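Local coordinates for aldehyde dehydrogenase family protein (Pseudomonas syringae pv. tomato, PDB 6X9L) that probably oxidises long-chain aliphatic aldehydes such as octanal, using NAD+ as the electron acceptor, at residues 278-283 against 395-400; 282-287 against 375-380; 289-294 against 417-422; 343-348 against 388-393. The protein carries 1 engineered substitution. All coordinates share one frame; numbering follows the deposited sequence.

Contact 1 of 4, residues 278-283 against 395-400; sequences PGVMAA and PVLCLI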
# COMPACT_ATOMS: atom_id res chain seq x y z
N PRO A 278 -19.59 -28.12 -11.13
CA PRO A 278 -18.51 -27.67 -10.29
C PRO A 278 -18.59 -26.16 -10.05
O PRO A 278 -18.25 -25.76 -9.02
CB PRO A 278 -17.26 -28.08 -11.07
CG PRO A 278 -17.75 -29.22 -11.88
CD PRO A 278 -19.12 -28.76 -12.31
N GLY A 279 -18.98 -25.40 -11.06
CA GLY A 279 -19.16 -23.97 -10.85
C GLY A 279 -20.22 -23.65 -9.81
O GLY A 279 -20.01 -22.79 -8.95
N VAL A 280 -21.36 -24.34 -9.88
CA VAL A 280 -22.42 -24.18 -8.89
C VAL A 280 -21.91 -24.55 -7.51
O VAL A 280 -22.10 -23.81 -6.53
CB VAL A 280 -23.65 -25.02 -9.27
CG1 VAL A 280 -24.69 -24.95 -8.17
CG2 VAL A 280 -24.24 -24.58 -10.61
N MET A 281 -21.27 -25.71 -7.40
CA MET A 281 -20.65 -26.09 -6.14
C MET A 281 -19.64 -25.04 -5.68
O MET A 281 -19.60 -24.69 -4.50
CB MET A 281 -20.00 -27.47 -6.28
CG MET A 281 -21.00 -28.59 -6.50
SD MET A 281 -22.22 -28.72 -5.16
CE MET A 281 -23.45 -27.50 -5.62
N ALA A 282 -18.84 -24.52 -6.59
CA ALA A 282 -17.90 -23.46 -6.22
C ALA A 282 -18.64 -22.21 -5.74
O ALA A 282 -18.25 -21.60 -4.74
CB ALA A 282 -16.99 -23.11 -7.40
N ALA A 283 -19.70 -21.81 -6.43
CA ALA A 283 -20.41 -20.61 -6.02
C ALA A 283 -20.97 -20.77 -4.61
O ALA A 283 -20.96 -19.82 -3.82
CB ALA A 283 -21.51 -20.28 -7.02
N PRO A 395 -25.90 -18.13 -0.72
CA PRO A 395 -25.88 -19.08 -1.87
C PRO A 395 -26.81 -18.65 -3.01
O PRO A 395 -27.91 -19.20 -3.23
CB PRO A 395 -26.32 -20.39 -1.23
CG PRO A 395 -27.28 -19.94 -0.14
CD PRO A 395 -26.73 -18.63 0.39
N VAL A 396 -26.35 -17.66 -3.77
CA VAL A 396 -27.13 -17.02 -4.82
C VAL A 396 -26.23 -16.92 -6.03
O VAL A 396 -25.24 -16.18 -6.02
CB VAL A 396 -27.65 -15.64 -4.40
CG1 VAL A 396 -28.41 -14.99 -5.54
CG2 VAL A 396 -28.51 -15.75 -3.14
N LEU A 397 -26.57 -17.65 -7.09
CA LEU A 397 -25.76 -17.69 -8.29
C LEU A 397 -26.52 -17.02 -9.42
O LEU A 397 -27.71 -17.30 -9.62
CB LEU A 397 -25.41 -19.13 -8.65
CG LEU A 397 -24.79 -19.39 -10.04
CD1 LEU A 397 -23.48 -18.64 -10.19
CD2 LEU A 397 -24.59 -20.87 -10.29
N CYS A 398 -25.84 -16.13 -10.15
CA CYS A 398 -26.39 -15.46 -11.32
C CYS A 398 -25.88 -16.10 -12.59
O CYS A 398 -24.69 -16.40 -12.71
CB CYS A 398 -26.04 -13.97 -11.33
SG CYS A 398 -26.95 -13.00 -10.12
N LEU A 399 -26.78 -16.31 -13.54
CA LEU A 399 -26.47 -16.80 -14.88
C LEU A 399 -26.59 -15.64 -15.85
O LEU A 399 -27.63 -14.98 -15.91
CB LEU A 399 -27.43 -17.92 -15.27
CG LEU A 399 -27.04 -19.38 -15.02
CD1 LEU A 399 -25.96 -19.52 -13.97
CD2 LEU A 399 -28.28 -20.16 -14.62
N ILE A 400 -25.53 -15.39 -16.62
CA ILE A 400 -25.48 -14.28 -17.58
C ILE A 400 -25.06 -14.80 -18.95
O ILE A 400 -24.11 -15.59 -19.05
CB ILE A 400 -24.51 -13.17 -17.12
CG1 ILE A 400 -24.92 -12.62 -15.76
CG2 ILE A 400 -24.40 -12.07 -18.19
CD1 ILE A 400 -23.81 -11.85 -15.08
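L397 carries this contact, meeting V280 and A283 of helix 272-284 from the neighbouring strand 396-402. Just ahead of the strand, P395 lays its ring against F284 and V287, beyond the end of the 278-283 segment. V396 opens the strand with its side chain starting away from the helix. The chain then alternates, and L397, held in the sheet by backbone hydrogen bonds to T376 and F378, aims its CB at the helix, where the CA atoms of A283 and L397 come within 6.5 Å, the nearest pair of the two backbones. CG of the leucine lies opposite the backbone N (chi1 168°), which carries the forked end to the helix and divides its two methyls between residues three apart there. CD2 of L397 touches CG2 of V280 at 3.7 Å, the branch of the valine that stands beside its own backbone N. CD1 of L397 lies 4.1 Å from CB of A283, a looser touch on the smaller side chain. The valine and leucine side chains cross at about a right angle, and the adhesion is purely apolar. Two residues on, L399 faces helix 304-316, which V280 also touches. Helix 272-284 itself connects the adjacent parallel strands 263-266 and 296-300, so L397 packs beneath a beta-alpha-beta crossover, as in the layered alpha/beta catalytic domain of aldehyde dehydrogenases.

Contact 2 of 4, residues 282-287 against 375-380; sequences AAFRNV and PTVFSE
F284 does all the reaching here, driving its ring from the 282-287 segment to P375, T376 and V377. The apolar touches fall on one end of that ring. CE2 of F284 meets CB of P375 at 3.7 Å, the two side chains crossing nearly at right angles, and the proline comes in obliquely. CZ of F284 also approaches CG2 of V377 at 4.0 Å, this time at the ring edge and close to its plane. A second kind of contact joins the ring to the backbone: the carbonyl oxygen of T376 lies 3.3 Å from CZ of F284, again at the edge. There the slightly positive aromatic C-H rim would suit the partial negative charge of the oxygen, although no hydrogen bond links the segments. A chi1 of -65°, which sets CG opposite the carbonyl carbon, sends the phenyl ring out to the strand. The T376 side chain takes the other direction, and its OG1 is bonded to R374 O and G360 N. F284 thus sits between the 282-287 segment, strand 376-379 and L397 of strand 396-402, with I318 also touching it, while strand 376-379 is flanked by strands 355-358 and 396-402.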
# COMPACT_ATOMS: atom_id res chain seq x y z
N ALA A 282 -18.84 -24.52 -6.59
CA ALA A 282 -17.90 -23.46 -6.22
C ALA A 282 -18.64 -22.21 -5.74
O ALA A 282 -18.25 -21.60 -4.74
CB ALA A 282 -16.99 -23.11 -7.40
N ALA A 283 -19.70 -21.81 -6.43
CA ALA A 283 -20.41 -20.61 -6.02
C ALA A 283 -20.97 -20.77 -4.61
O ALA A 283 -20.96 -19.82 -3.82
CB ALA A 283 -21.51 -20.28 -7.02
N PHE A 284 -21.45 -21.98 -4.27
CA PHE A 284 -22.17 -22.22 -3.02
C PHE A 284 -21.29 -22.81 -1.92
O PHE A 284 -21.81 -23.17 -0.86
CB PHE A 284 -23.37 -23.15 -3.25
CG PHE A 284 -24.46 -22.57 -4.14
CD1 PHE A 284 -24.49 -21.22 -4.47
CD2 PHE A 284 -25.47 -23.39 -4.64
CE1 PHE A 284 -25.49 -20.70 -5.29
CE2 PHE A 284 -26.47 -22.87 -5.46
CZ PHE A 284 -26.48 -21.52 -5.77
N ARG A 285 -19.97 -22.93 -2.12
CA ARG A 285 -19.09 -23.39 -1.06
C ARG A 285 -19.20 -22.47 0.16
O ARG A 285 -19.26 -21.24 0.03
CB ARG A 285 -17.65 -23.45 -1.56
CG ARG A 285 -16.63 -23.93 -0.53
CD ARG A 285 -15.67 -25.03 -1.06
NE ARG A 285 -14.84 -24.59 -2.18
CZ ARG A 285 -14.96 -25.05 -3.44
NH1 ARG A 285 -15.89 -25.96 -3.75
NH2 ARG A 285 -14.16 -24.58 -4.39
N ASN A 286 -19.23 -23.07 1.34
CA ASN A 286 -19.39 -22.31 2.58
C ASN A 286 -20.68 -21.50 2.52
O ASN A 286 -20.77 -20.38 3.02
CB ASN A 286 -18.16 -21.41 2.84
CG ASN A 286 -18.03 -21.01 4.32
OD1 ASN A 286 -18.17 -21.84 5.23
ND2 ASN A 286 -17.74 -19.73 4.56
N VAL A 287 -21.69 -22.09 1.87
CA VAL A 287 -23.03 -21.55 1.66
C VAL A 287 -22.93 -20.13 1.11
O VAL A 287 -23.63 -19.21 1.55
CB VAL A 287 -23.89 -21.67 2.94
CG1 VAL A 287 -23.17 -21.15 4.12
CG2 VAL A 287 -25.25 -21.00 2.78
N PRO A 375 -30.46 -22.64 -1.42
CA PRO A 375 -29.54 -22.38 -2.53
C PRO A 375 -30.29 -21.85 -3.74
O PRO A 375 -31.19 -22.51 -4.26
CB PRO A 375 -28.92 -23.75 -2.81
CG PRO A 375 -29.05 -24.49 -1.51
CD PRO A 375 -30.36 -24.04 -0.95
N THR A 376 -29.91 -20.65 -4.20
CA THR A 376 -30.72 -19.92 -5.17
C THR A 376 -29.94 -19.63 -6.44
O THR A 376 -28.77 -19.23 -6.39
CB THR A 376 -31.26 -18.62 -4.56
OG1 THR A 376 -32.01 -18.94 -3.38
CG2 THR A 376 -32.21 -17.93 -5.53
N VAL A 377 -30.61 -19.83 -7.58
CA VAL A 377 -30.06 -19.58 -8.90
C VAL A 377 -31.01 -18.67 -9.68
O VAL A 377 -32.21 -18.96 -9.81
CB VAL A 377 -29.80 -20.89 -9.68
CG1 VAL A 377 -29.33 -20.58 -11.08
CG2 VAL A 377 -28.76 -21.71 -8.99
N PHE A 378 -30.47 -17.56 -10.17
CA PHE A 378 -31.14 -16.65 -11.09
C PHE A 378 -30.54 -16.78 -12.48
O PHE A 378 -29.33 -16.98 -12.63
CB PHE A 378 -31.01 -15.20 -10.62
CG PHE A 378 -31.82 -14.88 -9.42
CD1 PHE A 378 -33.21 -14.85 -9.51
CD2 PHE A 378 -31.22 -14.61 -8.20
CE1 PHE A 378 -33.97 -14.55 -8.39
CE2 PHE A 378 -32.00 -14.31 -7.08
CZ PHE A 378 -33.37 -14.29 -7.18
N SER A 379 -31.38 -16.64 -13.49
CA SER A 379 -30.91 -16.66 -14.87
C SER A 379 -31.52 -15.49 -15.63
O SER A 379 -32.30 -14.70 -15.08
CB SER A 379 -31.25 -17.99 -15.56
OG SER A 379 -30.62 -18.05 -16.81
N GLU A 380 -31.10 -15.35 -16.88
CA GLU A 380 -31.53 -14.22 -17.76
C GLU A 380 -31.23 -12.94 -16.99
O GLU A 380 -32.05 -12.05 -16.98
CB GLU A 380 -32.99 -14.32 -18.18
CG GLU A 380 -33.21 -15.25 -19.35
CD GLU A 380 -34.65 -15.68 -19.57
OE1 GLU A 380 -35.54 -15.08 -18.95
OE2 GLU A 380 -34.86 -16.63 -20.34

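Contact 3 of 4, residues 289-294 against 417-422; sequences QSASAP and YGLGAH. Engineered in segment 289-294: A291 (natural residue Cys). With NAD (nicotinamide-adenine-dinucleotide), chain D; OYA (octanal), chain C.
L419 presses its CD2 methyl onto the backbone and side chains of A291 and S292. A291 is an engineered residue occupying the place of a natural cysteine. CD2 of L419 lies 3.4 Å from S292 N and equally close to A291 C, and it also touches both CB atoms; chi1 near 178° puts CG anti to the leucine's backbone N and extends the fork across the turn. Its other methyl, CD1, faces the carboxamide nitrogen N7N of NAD. On the substrate side, A291 N donates a hydrogen bond of 3.2 Å to OAB of octanal, bent to 139° at the hydrogen. Such a main-chain N-H is consistent with the oxyanion hole of aldehyde dehydrogenases, where a cysteine at this position is the family's nucleophile. S290 OG and S292 OG both approach C10 of octanal. Farther along, P294 makes a CH-pi contact with H422: CG of P294 stands 4.0 Å from the ring centroid and 26° off its normal, over one face. The type I beta turn from S290 to A293, closed by A293 N to S290 O, presents A291 and S292 to L419 and the octanal. Q289, just before it, is tied by its OE1 to A334 N and by its carbonyl to N159 ND2. H422, in turn, meets the ring of H444 with the planes about 15° apart.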
# COMPACT_ATOMS: atom_id res chain seq x y z
N GLN A 289 -20.73 -17.97 1.55
CA GLN A 289 -20.14 -16.98 2.45
C GLN A 289 -18.63 -16.93 2.23
O GLN A 289 -17.82 -17.35 3.06
CB GLN A 289 -20.50 -17.28 3.89
CG GLN A 289 -22.00 -17.23 4.17
CD GLN A 289 -22.34 -17.85 5.51
OE1 GLN A 289 -23.03 -17.26 6.34
NE2 GLN A 289 -21.85 -19.06 5.74
N SER A 290 -18.26 -16.39 1.07
CA SER A 290 -16.87 -16.34 0.63
C SER A 290 -16.72 -15.27 -0.44
O SER A 290 -17.44 -15.27 -1.45
CB SER A 290 -16.46 -17.70 0.11
OG SER A 290 -15.30 -17.57 -0.66
N ALA A 291 -15.78 -14.34 -0.22
CA ALA A 291 -15.65 -13.19 -1.12
C ALA A 291 -15.23 -13.60 -2.53
O ALA A 291 -15.62 -12.96 -3.51
CB ALA A 291 -14.64 -12.19 -0.53
N SER A 292 -14.41 -14.63 -2.65
CA SER A 292 -13.91 -15.00 -3.96
C SER A 292 -14.83 -15.97 -4.69
O SER A 292 -14.50 -16.39 -5.81
CB SER A 292 -12.51 -15.59 -3.82
OG SER A 292 -12.50 -16.63 -2.88
N ALA A 293 -15.97 -16.32 -4.11
CA ALA A 293 -16.84 -17.30 -4.74
C ALA A 293 -17.28 -16.83 -6.13
O ALA A 293 -17.63 -15.66 -6.31
CB ALA A 293 -18.06 -17.57 -3.86
N PRO A 294 -17.26 -17.72 -7.13
CA PRO A 294 -17.70 -17.42 -8.52
C PRO A 294 -19.22 -17.40 -8.70
O PRO A 294 -19.84 -18.32 -9.24
CB PRO A 294 -17.04 -18.54 -9.32
CG PRO A 294 -16.93 -19.69 -8.35
CD PRO A 294 -16.72 -19.08 -6.99
N TYR A 417 -15.36 -4.66 -8.52
CA TYR A 417 -14.52 -5.61 -7.80
C TYR A 417 -13.51 -6.29 -8.75
O TYR A 417 -13.53 -6.10 -9.97
CB TYR A 417 -15.39 -6.68 -7.11
CG TYR A 417 -16.37 -6.14 -6.06
CD1 TYR A 417 -15.90 -5.56 -4.89
CD2 TYR A 417 -17.75 -6.25 -6.23
CE1 TYR A 417 -16.77 -5.08 -3.92
CE2 TYR A 417 -18.63 -5.77 -5.27
CZ TYR A 417 -18.13 -5.19 -4.11
OH TYR A 417 -18.98 -4.69 -3.14
N GLY A 418 -12.62 -7.11 -8.16
CA GLY A 418 -11.62 -7.90 -8.87
C GLY A 418 -10.80 -8.82 -7.97
O GLY A 418 -9.57 -8.80 -8.00
N LEU A 419 -11.49 -9.62 -7.15
CA LEU A 419 -10.80 -10.46 -6.18
C LEU A 419 -10.38 -11.79 -6.81
O LEU A 419 -9.23 -12.23 -6.63
CB LEU A 419 -11.70 -10.70 -4.96
CG LEU A 419 -11.07 -11.61 -3.92
CD1 LEU A 419 -10.00 -10.88 -3.12
CD2 LEU A 419 -12.14 -12.17 -3.00
N GLY A 420 -11.29 -12.43 -7.54
CA GLY A 420 -11.02 -13.68 -8.21
C GLY A 420 -11.86 -13.83 -9.47
O GLY A 420 -12.59 -12.92 -9.85
N ALA A 421 -11.77 -15.00 -10.10
CA ALA A 421 -12.37 -15.25 -11.40
C ALA A 421 -12.10 -16.69 -11.80
O ALA A 421 -11.12 -17.30 -11.36
CB ALA A 421 -11.83 -14.29 -12.46
N HIS A 422 -12.96 -17.23 -12.67
CA HIS A 422 -12.88 -18.61 -13.15
C HIS A 422 -13.05 -18.69 -14.66
O HIS A 422 -13.86 -17.97 -15.25
CB HIS A 422 -13.94 -19.46 -12.47
CG HIS A 422 -13.60 -19.82 -11.06
ND1 HIS A 422 -13.19 -21.09 -10.70
CD2 HIS A 422 -13.59 -19.08 -9.93
CE1 HIS A 422 -12.95 -21.11 -9.40
NE2 HIS A 422 -13.19 -19.91 -8.91
PA NAD D . -17.24 -6.65 8.11
O1A NAD D . -16.63 -5.71 7.13
O2A NAD D . -18.59 -6.24 8.55
O5B NAD D . -16.28 -6.86 9.39
C5B NAD D . -14.95 -7.33 9.25
C4B NAD D . -14.14 -7.03 10.51
O4B NAD D . -14.08 -5.63 10.70
C3B NAD D . -14.77 -7.58 11.78
O3B NAD D . -13.73 -7.99 12.65
C2B NAD D . -15.49 -6.38 12.38
O2B NAD D . -15.59 -6.44 13.79
C1B NAD D . -14.55 -5.28 12.00
N9A NAD D . -15.18 -3.98 11.85
C8A NAD D . -16.48 -3.67 11.50
N7A NAD D . -16.57 -2.33 11.42
C5A NAD D . -15.36 -1.78 11.71
C6A NAD D . -14.90 -0.48 11.77
N6A NAD D . -15.68 0.52 11.36
N1A NAD D . -13.58 -0.25 12.09
C2A NAD D . -12.72 -1.30 12.34
N3A NAD D . -13.18 -2.60 12.28
C4A NAD D . -14.48 -2.82 11.97
O3 NAD D . -17.15 -8.13 7.49
PN NAD D . -18.34 -9.11 7.04
O1N NAD D . -19.10 -8.49 5.93
O2N NAD D . -19.06 -9.59 8.24
O5D NAD D . -17.32 -10.25 6.47
C5D NAD D . -17.53 -10.79 5.19
C4D NAD D . -16.84 -9.90 4.16
O4D NAD D . -15.44 -10.12 4.19
C3D NAD D . -17.31 -10.23 2.75
O3D NAD D . -17.34 -9.06 1.99
C2D NAD D . -16.18 -11.09 2.24
O2D NAD D . -16.10 -11.09 0.83
C1D NAD D . -14.97 -10.41 2.89
N1N NAD D . -13.84 -11.35 2.83
C2N NAD D . -12.77 -11.06 2.03
C3N NAD D . -11.72 -11.96 1.93
C7N NAD D . -10.53 -11.69 1.06
O7N NAD D . -9.40 -12.51 1.26
N7N NAD D . -10.54 -10.74 0.12
C4N NAD D . -11.76 -13.16 2.62
C5N NAD D . -12.87 -13.45 3.41
C6N NAD D . -13.91 -12.54 3.50
C14 OYA C . -11.05 -23.62 -1.76
C5 OYA C . -11.51 -22.27 -1.22
C6 OYA C . -10.54 -21.82 -0.15
C11 OYA C . -11.20 -20.77 0.71
C7 OYA C . -11.10 -19.40 0.07
C8 OYA C . -11.69 -18.39 1.06
C9 OYA C . -11.30 -16.95 0.74
C10 OYA C . -12.51 -16.14 0.31
OAB OYA C . -13.19 -15.59 1.15

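Contact 4 of 4, residues 343-348 against 388-393; sequences QAMINA and AREEIF. With NAD (nicotinamide-adenine-dinucleotide), chain D.
This is a largely apolar helix-to-loop contact, in which M345 of helix 336-351 packs against I392 and E390 in the loop that follows helix 386-389 and leads to the cofactor. M345 points its CB toward the loop, and that CB lies 3.8 Å from CG2 of I392. CG of M345 is almost as close to both gamma carbons of the isoleucine, and the two side chains pass at an oblique angle. Beyond CG the methionine bends at chi2 (-40°) and chi3 (-77°), which swings its sulfur and methyl over to E390. There CE of M345 comes 3.4 Å from OE1 of E390, and the two side chains cross nearly at right angles. The carboxylate does not depend on that touch, since E390 OE2 forms a salt bridge with R386 NE, and M345 also packs on R386. On the far side of the loop, E391 turns its CB away from the helix and extends fully, chi1 and chi2 near 180°, toward NAD. Its carboxylate grips the nicotinamide ribose with both oxygens: OE1 accepts a bond of 2.9 Å from O3D, and OE2 one of 2.8 Å from O2D. G260 N adds a weak hydrogen bond to OE2. F393 turns one face to the same sugar, over C3D of NAD, but ring and ribose are modelled too close, so the detailed fit is doubtful. Neighbouring residues thus alternate between anchoring to the helix and holding the cofactor, and the E-E-I-F sequence with its ribose-binding glutamate and phenylalanine is the nicotinamide-ribose site characteristic of NAD-dependent aldehyde dehydrogenases.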
# COMPACT_ATOMS: atom_id res chain seq x y z
N GLN A 343 -31.52 -12.69 2.33
CA GLN A 343 -32.96 -12.71 2.05
C GLN A 343 -33.41 -11.46 1.31
O GLN A 343 -34.25 -11.53 0.40
CB GLN A 343 -33.71 -12.88 3.36
CG GLN A 343 -34.72 -14.00 3.37
CD GLN A 343 -34.13 -15.35 3.06
OE1 GLN A 343 -34.81 -16.21 2.52
NE2 GLN A 343 -32.87 -15.55 3.42
N ALA A 344 -32.86 -10.30 1.68
CA ALA A 344 -33.23 -9.08 0.98
C ALA A 344 -32.71 -9.08 -0.45
O ALA A 344 -33.39 -8.59 -1.37
CB ALA A 344 -32.70 -7.86 1.74
N MET A 345 -31.51 -9.62 -0.66
CA MET A 345 -30.95 -9.68 -2.01
C MET A 345 -31.75 -10.61 -2.91
O MET A 345 -31.93 -10.32 -4.09
CB MET A 345 -29.48 -10.13 -1.94
CG MET A 345 -28.53 -9.06 -1.40
SD MET A 345 -28.95 -7.41 -2.01
CE MET A 345 -28.32 -7.41 -3.68
N ILE A 346 -32.22 -11.74 -2.36
CA ILE A 346 -33.06 -12.64 -3.14
C ILE A 346 -34.34 -11.94 -3.56
O ILE A 346 -34.72 -11.95 -4.74
CB ILE A 346 -33.37 -13.92 -2.34
CG1 ILE A 346 -32.09 -14.67 -2.00
CG2 ILE A 346 -34.24 -14.83 -3.13
CD1 ILE A 346 -32.35 -15.83 -1.05
N ASN A 347 -35.02 -11.31 -2.60
CA ASN A 347 -36.24 -10.59 -2.93
C ASN A 347 -35.98 -9.46 -3.93
O ASN A 347 -36.82 -9.18 -4.78
CB ASN A 347 -36.89 -10.07 -1.64
CG ASN A 347 -37.47 -11.18 -0.78
OD1 ASN A 347 -38.21 -12.05 -1.27
ND2 ASN A 347 -37.15 -11.17 0.50
N ALA A 348 -34.82 -8.80 -3.85
CA ALA A 348 -34.51 -7.76 -4.81
C ALA A 348 -34.40 -8.33 -6.22
O ALA A 348 -34.88 -7.73 -7.18
CB ALA A 348 -33.21 -7.05 -4.43
N ALA A 388 -26.54 -8.65 -9.72
CA ALA A 388 -25.33 -8.85 -10.50
C ALA A 388 -24.18 -7.95 -10.07
O ALA A 388 -23.01 -8.34 -10.18
CB ALA A 388 -25.60 -8.62 -12.00
N ARG A 389 -24.49 -6.76 -9.56
CA ARG A 389 -23.46 -5.80 -9.18
C ARG A 389 -22.99 -5.95 -7.74
O ARG A 389 -21.83 -5.62 -7.45
CB ARG A 389 -23.95 -4.37 -9.37
CG ARG A 389 -23.99 -3.90 -10.81
CD ARG A 389 -24.80 -2.63 -10.97
NE ARG A 389 -24.49 -1.98 -12.23
CZ ARG A 389 -24.97 -0.80 -12.61
NH1 ARG A 389 -25.80 -0.15 -11.80
NH2 ARG A 389 -24.64 -0.28 -13.78
N GLU A 390 -23.85 -6.42 -6.85
CA GLU A 390 -23.60 -6.38 -5.42
C GLU A 390 -23.27 -7.77 -4.87
O GLU A 390 -23.92 -8.76 -5.21
CB GLU A 390 -24.80 -5.82 -4.67
CG GLU A 390 -25.14 -4.38 -4.99
CD GLU A 390 -26.46 -3.97 -4.38
OE1 GLU A 390 -26.76 -4.43 -3.27
OE2 GLU A 390 -27.22 -3.20 -5.02
N GLU A 391 -22.25 -7.82 -4.02
CA GLU A 391 -21.92 -9.06 -3.35
C GLU A 391 -23.06 -9.43 -2.42
O GLU A 391 -23.58 -8.58 -1.69
CB GLU A 391 -20.61 -8.90 -2.58
CG GLU A 391 -20.18 -10.14 -1.83
CD GLU A 391 -18.84 -9.94 -1.14
OE1 GLU A 391 -18.61 -8.84 -0.58
OE2 GLU A 391 -18.02 -10.88 -1.16
N ILE A 392 -23.47 -10.70 -2.45
CA ILE A 392 -24.60 -11.15 -1.67
C ILE A 392 -24.16 -11.92 -0.42
O ILE A 392 -24.82 -11.84 0.62
CB ILE A 392 -25.53 -12.01 -2.54
CG1 ILE A 392 -26.11 -11.17 -3.68
CG2 ILE A 392 -26.62 -12.62 -1.68
CD1 ILE A 392 -26.68 -11.99 -4.81
N PHE A 393 -23.06 -12.65 -0.53
CA PHE A 393 -22.50 -13.40 0.60
C PHE A 393 -23.49 -14.43 1.13
O PHE A 393 -23.63 -14.63 2.33
CB PHE A 393 -22.02 -12.46 1.70
CG PHE A 393 -20.65 -12.80 2.19
CD1 PHE A 393 -19.58 -12.79 1.32
CD2 PHE A 393 -20.45 -13.19 3.51
CE1 PHE A 393 -18.29 -13.14 1.76
CE2 PHE A 393 -19.18 -13.53 3.97
CZ PHE A 393 -18.09 -13.50 3.09
PA NAD D . -17.24 -6.65 8.11
O1A NAD D . -16.63 -5.71 7.13
O2A NAD D . -18.59 -6.24 8.55
O5B NAD D . -16.28 -6.86 9.39
C5B NAD D . -14.95 -7.33 9.25
C4B NAD D . -14.14 -7.03 10.51
O4B NAD D . -14.08 -5.63 10.70
C3B NAD D . -14.77 -7.58 11.78
O3B NAD D . -13.73 -7.99 12.65
C2B NAD D . -15.49 -6.38 12.38
O2B NAD D . -15.59 -6.44 13.79
C1B NAD D . -14.55 -5.28 12.00
N9A NAD D . -15.18 -3.98 11.85
C8A NAD D . -16.48 -3.67 11.50
N7A NAD D . -16.57 -2.33 11.42
C5A NAD D . -15.36 -1.78 11.71
C6A NAD D . -14.90 -0.48 11.77
N6A NAD D . -15.68 0.52 11.36
N1A NAD D . -13.58 -0.25 12.09
C2A NAD D . -12.72 -1.30 12.34
N3A NAD D . -13.18 -2.60 12.28
C4A NAD D . -14.48 -2.82 11.97
O3 NAD D . -17.15 -8.13 7.49
PN NAD D . -18.34 -9.11 7.04
O1N NAD D . -19.10 -8.49 5.93
O2N NAD D . -19.06 -9.59 8.24
O5D NAD D . -17.32 -10.25 6.47
C5D NAD D . -17.53 -10.79 5.19
C4D NAD D . -16.84 -9.90 4.16
O4D NAD D . -15.44 -10.12 4.19
C3D NAD D . -17.31 -10.23 2.75
O3D NAD D . -17.34 -9.06 1.99
C2D NAD D . -16.18 -11.09 2.24
O2D NAD D . -16.10 -11.09 0.83
C1D NAD D . -14.97 -10.41 2.89
N1N NAD D . -13.84 -11.35 2.83
C2N NAD D . -12.77 -11.06 2.03
C3N NAD D . -11.72 -11.96 1.93
C7N NAD D . -10.53 -11.69 1.06
O7N NAD D . -9.40 -12.51 1.26
N7N NAD D . -10.54 -10.74 0.12
C4N NAD D . -11.76 -13.16 2.62
C5N NAD D . -12.87 -13.45 3.41
C6N NAD D . -13.91 -12.54 3.50

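Overall arrangement
Contacts 1 and 2 form one continuous patch, with centres about 4 Å apart: both start from helix 272-284 and land on neighbouring strands, joined by P395 O to T376 N at 2.7 Å, a probable hydrogen bond. The helix side of this patch abuts contact 3 through A283 CB and P294 O, 3.4 Å apart. Contact 4 flanks the same sheet, with I346 touching V396 and F378. Its other end converges with contact 3 on NAD, although their centres are about 15 Å apart: A291 packs on E391, and F393 on S290. Substrate and cofactor meet there, whereas the side chain of A283 in contact 1 stays about 12 Å from octanal.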